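Side-chain contacts in lipoate-protein ligase, putative (Streptococcus pneumoniae, PDB 1VQZ), which is a putative lipoate-protein ligase, pairing a lipoyl protein ligase A/B catalytic domain with the C-terminal domain found in bacterial members of the family: residues P116-L121 with N134-D139; L94-I99 with K142-A147. One frame throughout, in Å; residues are numbered along the deposited sequence.

Contact 1: residues P116-L121 with N134-D139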
loop_
_atom_site.group_PDB
_atom_site.type_symbol
_atom_site.label_atom_id
_atom_site.label_comp_id
_atom_site.label_asym_id
_atom_site.label_seq_id
_atom_site.Cartn_x
_atom_site.Cartn_y
_atom_site.Cartn_z
ATOM N N PRO A 116 -9.761 19.005 -1.690
ATOM C CA PRO A 116 -8.636 19.660 -2.365
ATOM C C PRO A 116 -8.307 19.087 -3.755
ATOM O O PRO A 116 -8.115 19.873 -4.694
ATOM C CB PRO A 116 -7.479 19.474 -1.387
ATOM C CG PRO A 116 -8.121 19.419 -0.066
ATOM C CD PRO A 116 -9.435 18.717 -0.273
ATOM N N VAL A 117 -8.299 17.761 -3.912
ATOM C CA VAL A 117 -8.075 17.195 -5.255
ATOM C C VAL A 117 -9.195 17.600 -6.209
ATOM O O VAL A 117 -8.901 18.115 -7.272
ATOM C CB VAL A 117 -7.877 15.691 -5.238
ATOM C CG1 VAL A 117 -7.604 15.160 -6.649
ATOM C CG2 VAL A 117 -6.689 15.338 -4.324
ATOM N N ILE A 118 -10.459 17.429 -5.785
ATOM C CA ILE A 118 -11.652 17.687 -6.624
ATOM C C ILE A 118 -11.668 19.127 -7.081
ATOM O O ILE A 118 -12.005 19.430 -8.240
ATOM C CB ILE A 118 -12.997 17.407 -5.855
ATOM C CG1 ILE A 118 -13.196 15.925 -5.503
ATOM C CG2 ILE A 118 -14.225 17.900 -6.637
ATOM C CD1 ILE A 118 -12.710 14.945 -6.520
ATOM N N ASN A 119 -11.337 20.010 -6.152
ATOM C CA ASN A 119 -11.382 21.437 -6.376
ATOM C C ASN A 119 -10.234 21.937 -7.259
ATOM O O ASN A 119 -10.474 22.744 -8.167
ATOM C CB ASN A 119 -11.399 22.178 -5.039
ATOM C CG ASN A 119 -12.769 22.109 -4.329
ATOM O OD1 ASN A 119 -13.778 21.705 -4.910
ATOM N ND2 ASN A 119 -12.795 22.519 -3.070
ATOM N N THR A 120 -9.014 21.474 -6.981
ATOM C CA THR A 120 -7.845 21.672 -7.879
ATOM C C THR A 120 -8.241 21.283 -9.318
ATOM O O THR A 120 -8.109 22.084 -10.238
ATOM C CB THR A 120 -6.596 20.861 -7.408
ATOM O OG1 THR A 120 -6.235 21.231 -6.068
ATOM C CG2 THR A 120 -5.353 21.072 -8.328
ATOM N N LEU A 121 -8.810 20.090 -9.491
ATOM C CA LEU A 121 -9.263 19.632 -10.817
ATOM C C LEU A 121 -10.401 20.491 -11.389
ATOM O O LEU A 121 -10.402 20.792 -12.595
ATOM C CB LEU A 121 -9.671 18.148 -10.782
ATOM C CG LEU A 121 -8.474 17.185 -10.648
ATOM C CD1 LEU A 121 -8.934 15.790 -10.363
ATOM C CD2 LEU A 121 -7.590 17.186 -11.883
ATOM N N ASN A 134 -12.212 4.603 -1.188
ATOM C CA ASN A 134 -10.757 4.626 -1.431
ATOM C C ASN A 134 -10.330 4.975 -2.872
ATOM O O ASN A 134 -9.223 4.599 -3.304
ATOM C CB ASN A 134 -10.152 3.275 -0.997
ATOM C CG ASN A 134 -10.141 3.108 0.516
ATOM O OD1 ASN A 134 -9.254 3.618 1.192
ATOM N ND2 ASN A 134 -11.146 2.409 1.052
ATOM N N ASP A 135 -11.199 5.682 -3.600
ATOM C CA ASP A 135 -10.857 6.187 -4.933
ATOM C C ASP A 135 -11.654 7.403 -5.426
ATOM O O ASP A 135 -12.812 7.650 -5.034
ATOM C CB ASP A 135 -10.953 5.068 -5.979
ATOM C CG ASP A 135 -12.026 4.055 -5.658
ATOM O OD1 ASP A 135 -13.129 4.453 -5.237
ATOM O OD2 ASP A 135 -11.744 2.852 -5.825
ATOM N N LEU A 136 -10.991 8.151 -6.307
ATOM C CA LEU A 136 -11.594 9.279 -6.995
ATOM C C LEU A 136 -11.826 8.915 -8.469
ATOM O O LEU A 136 -11.086 8.118 -9.051
ATOM C CB LEU A 136 -10.673 10.503 -6.873
ATOM C CG LEU A 136 -10.393 10.992 -5.444
ATOM C CD1 LEU A 136 -9.231 11.992 -5.390
ATOM C CD2 LEU A 136 -11.618 11.592 -4.842
ATOM N N GLU A 137 -12.835 9.515 -9.078
ATOM C CA GLU A 137 -13.179 9.174 -10.459
ATOM C C GLU A 137 -13.341 10.377 -11.340
ATOM O O GLU A 137 -13.693 11.453 -10.847
ATOM C CB GLU A 137 -14.500 8.440 -10.488
ATOM C CG GLU A 137 -14.397 6.961 -10.220
ATOM C CD GLU A 137 -15.765 6.290 -10.326
ATOM O OE1 GLU A 137 -16.724 6.993 -10.706
ATOM O OE2 GLU A 137 -15.861 5.077 -10.032
ATOM N N ILE A 138 -13.107 10.185 -12.644
ATOM C CA ILE A 138 -13.482 11.191 -13.641
ATOM C C ILE A 138 -14.263 10.484 -14.727
ATOM O O ILE A 138 -13.747 9.563 -15.381
ATOM C CB ILE A 138 -12.271 11.905 -14.289
ATOM C CG1 ILE A 138 -11.459 12.705 -13.252
ATOM C CG2 ILE A 138 -12.707 12.824 -15.431
ATOM C CD1 ILE A 138 -10.021 13.024 -13.751
ATOM N N ASP A 139 -15.502 10.916 -14.912
ATOM C CA ASP A 139 -16.367 10.302 -15.893
ATOM C C ASP A 139 -16.354 8.794 -15.712
ATOM O O ASP A 139 -16.167 8.051 -16.679
ATOM C CB ASP A 139 -15.918 10.671 -17.321
ATOM C CG ASP A 139 -16.982 10.336 -18.378
ATOM O OD1 ASP A 139 -18.171 10.687 -18.169
ATOM O OD2 ASP A 139 -16.624 9.703 -19.400
#
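Leu136 carries the apolar contact, setting its two methyl branches against successive residues of the helix. CD1 meets Val117 at CG1, 3.8 Å away, and is almost as near to CB of that valine, while CD2 lies 3.9 Å from Ile118 CD1. Both pairs meet slantwise. Val117 reaches the leucine with the branch that stands anti to its backbone N (CG1, chi1 -178°). Ile118 arrives by the end of its longer branch; its chi2 of -36° is well short of a fully staggered -60°. The separation of 8.4 Å between Ile118 CA and Leu136 CA leaves the joining to side chains, and no hydrogen bond crosses.

Within the helix, one polar grip stands out: Pro116 O accepts Thr120 N at 2.9 Å and Thr120 OG1 at 2.7 Å, the two donors coming from opposite faces of the carbonyl plane.

Helix 110-123 lies between the sheet and helix 206-220: Val117 and Ile118 touch strand 135-138, whereas Pro116 and Thr120 touch helix 206-220. Leu121 and Ile138 both rest on Phe143 of strand 141-151 and on Val126, and Phe130 of strand 128-131 touches Leu136.

Contact 2: residues L94-I99 with K142-A147. With EDO (1,2-ethanediol), chain P.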
loop_
_atom_site.group_PDB
_atom_site.type_symbol
_atom_site.label_atom_id
_atom_site.label_comp_id
_atom_site.label_asym_id
_atom_site.label_seq_id
_atom_site.Cartn_x
_atom_site.Cartn_y
_atom_site.Cartn_z
ATOM N N LEU A 94 1.961 10.457 -9.267
ATOM C CA LEU A 94 2.149 11.366 -8.148
ATOM C C LEU A 94 1.609 10.698 -6.906
ATOM O O LEU A 94 0.413 10.431 -6.808
ATOM C CB LEU A 94 1.409 12.692 -8.378
ATOM C CG LEU A 94 1.557 13.757 -7.284
ATOM C CD1 LEU A 94 2.979 14.087 -7.047
ATOM C CD2 LEU A 94 0.740 15.013 -7.649
ATOM N N ASN A 95 2.526 10.419 -5.985
ATOM C CA ASN A 95 2.232 9.801 -4.686
ATOM C C ASN A 95 1.815 10.864 -3.688
ATOM O O ASN A 95 2.346 11.965 -3.686
ATOM C CB ASN A 95 3.490 9.028 -4.188
ATOM C CG ASN A 95 3.869 7.872 -5.132
ATOM O OD1 ASN A 95 4.943 7.856 -5.766
ATOM N ND2 ASN A 95 2.954 6.965 -5.294
ATOM N N TYR A 96 0.867 10.522 -2.827
ATOM C CA TYR A 96 0.452 11.400 -1.738
ATOM C C TYR A 96 0.551 10.613 -0.448
ATOM O O TYR A 96 0.367 9.360 -0.431
ATOM C CB TYR A 96 -0.985 11.973 -1.926
ATOM C CG TYR A 96 -2.079 10.926 -1.895
ATOM C CD1 TYR A 96 -2.492 10.263 -3.057
ATOM C CD2 TYR A 96 -2.668 10.566 -0.682
ATOM C CE1 TYR A 96 -3.478 9.271 -2.996
ATOM C CE2 TYR A 96 -3.621 9.594 -0.609
ATOM C CZ TYR A 96 -4.032 8.943 -1.751
ATOM O OH TYR A 96 -5.013 7.991 -1.598
ATOM N N THR A 97 0.801 11.354 0.637
ATOM C CA THR A 97 0.861 10.796 1.994
ATOM C C THR A 97 0.132 11.707 2.981
ATOM O O THR A 97 0.439 12.872 3.065
ATOM C CB THR A 97 2.301 10.722 2.433
ATOM O OG1 THR A 97 3.023 9.927 1.498
ATOM C CG2 THR A 97 2.432 10.161 3.794
ATOM N N ILE A 98 -0.842 11.162 3.701
ATOM C CA ILE A 98 -1.614 11.874 4.723
ATOM C C ILE A 98 -1.466 11.092 6.030
ATOM O O ILE A 98 -2.038 10.035 6.179
ATOM C CB ILE A 98 -3.085 11.927 4.341
ATOM C CG1 ILE A 98 -3.229 12.441 2.904
ATOM C CG2 ILE A 98 -3.900 12.815 5.291
ATOM C CD1 ILE A 98 -4.581 12.126 2.331
ATOM N N ILE A 99 -0.720 11.652 6.970
ATOM C CA ILE A 99 -0.496 11.078 8.296
ATOM C C ILE A 99 -1.153 11.875 9.384
ATOM O O ILE A 99 -1.103 13.129 9.394
ATOM C CB ILE A 99 1.000 11.020 8.572
ATOM C CG1 ILE A 99 1.674 10.035 7.601
ATOM C CG2 ILE A 99 1.283 10.651 10.017
ATOM C CD1 ILE A 99 3.100 10.411 7.271
ATOM N N LYS A 142 -11.351 5.687 -12.634
ATOM C CA LYS A 142 -10.560 5.933 -11.433
ATOM C C LYS A 142 -9.208 6.482 -11.850
ATOM O O LYS A 142 -8.589 5.955 -12.769
ATOM C CB LYS A 142 -10.368 4.644 -10.622
ATOM N N PHE A 143 -8.766 7.545 -11.182
ATOM C CA PHE A 143 -7.410 8.100 -11.391
ATOM C C PHE A 143 -6.585 8.173 -10.112
ATOM O O PHE A 143 -5.430 8.610 -10.140
ATOM C CB PHE A 143 -7.502 9.513 -12.001
ATOM C CG PHE A 143 -8.184 10.528 -11.110
ATOM C CD1 PHE A 143 -9.568 10.605 -11.042
ATOM C CD2 PHE A 143 -7.439 11.412 -10.343
ATOM C CE1 PHE A 143 -10.174 11.563 -10.260
ATOM C CE2 PHE A 143 -8.065 12.346 -9.543
ATOM C CZ PHE A 143 -9.414 12.416 -9.503
ATOM N N CYS A 144 -7.195 7.746 -9.008
ATOM C CA CYS A 144 -6.597 7.797 -7.697
ATOM C C CYS A 144 -7.042 6.573 -6.882
ATOM O O CYS A 144 -8.238 6.200 -6.843
ATOM C CB CYS A 144 -7.027 9.066 -6.959
ATOM S SG CYS A 144 -6.226 9.298 -5.340
ATOM N N GLY A 145 -6.072 5.981 -6.214
ATOM C CA GLY A 145 -6.299 4.818 -5.372
ATOM C C GLY A 145 -5.537 4.921 -4.065
ATOM O O GLY A 145 -4.295 5.033 -4.070
ATOM N N ASN A 146 -6.325 4.870 -2.982
ATOM C CA ASN A 146 -5.908 5.049 -1.593
ATOM C C ASN A 146 -5.722 3.736 -0.831
ATOM O O ASN A 146 -6.434 2.766 -1.072
ATOM C CB ASN A 146 -7.022 5.814 -0.882
ATOM C CG ASN A 146 -6.630 6.281 0.525
ATOM O OD1 ASN A 146 -5.624 6.953 0.686
ATOM N ND2 ASN A 146 -7.477 5.991 1.520
ATOM N N ALA A 147 -4.785 3.738 0.104
ATOM C CA ALA A 147 -4.622 2.657 1.059
ATOM C C ALA A 147 -4.268 3.215 2.434
ATOM O O ALA A 147 -3.561 4.189 2.572
ATOM C CB ALA A 147 -3.556 1.689 0.581
HETATM C C1 EDO P . -7.377 1.057 1.509
HETATM O O1 EDO P . -7.818 1.169 2.875
HETATM C C2 EDO P . -8.042 0.033 0.578
HETATM O O2 EDO P . -7.033 -0.377 -0.389
#
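The hydroxyl of Tyr96 donates a short hydrogen bond to the side-chain carbonyl of Asn146, with OH 2.6 Å from OD1. The donor meets that oxygen from the flank, at a C=O...donor angle of 107°, and stands somewhat out of the carbonyl plane. OD1 itself lies at the edge of the tyrosine ring, near its plane, and the ring and amide planes are turned only 15° from each other although the two side chains run nearly at right angles. Packing is close here, since Tyr96 OH also comes within 3.0 Å of Asn146 CB. The other end of the amide is held too: Asn146 ND2 is hydrogen-bonded to Asn134 OD1 and His157 ND1, which together with the tyrosine should fix the rotation of the group.

This bond spans more than one strand spacing. The axes of the two segments approach to 9.3 Å, because strand 154-162 runs between them in the large mixed sheet of the catalytic domain, a sheet consistent with the fold that lipoyl ligases share with biotin ligases and class II aminoacyl-tRNA synthetases. Tyr96 bridges the gap with its ring CG placed between the backbone N and the carbonyl carbon (chi1 65°).

On the CE1 side of the ring Cys144 makes a sulfur-aromatic contact. Its SG is 3.6 Å from Tyr96 CE1 and 4.8 Å from the ring centroid, an oblique approach. Phe113 of helix 110-123 stacks with the same tyrosine, and Phe110 touches both Cys144 and Asn146. At the backbone of Asn146, a 1,2-ethanediol molecule, probably from the crystallisation liquor, makes a weak hydrogen bond from its O2 to Asn146 O at 3.3 Å.

Overall arrangement
Contacts 1 and 2 lie with their centres 11 Å apart and meet through neighbouring strands of one sheet, 135-138 and 141-151. Backbone pairing supplies the evidence: Asn134 O is 2.9 Å from Asn146 N and Leu136 O is 3.2 Å from Phe143 N, both probable hydrogen bonds. Packing adds to this, with Asp135 CB at 3.1 Å from Cys144 O. The remaining two segments are also consecutive elements, since strand 93-101 leads into helix 110-123, the helix that packs on the sheet in contact 1. The 1,2-ethanediol belongs to the contact 2 side, next to Asn146 and Ala147.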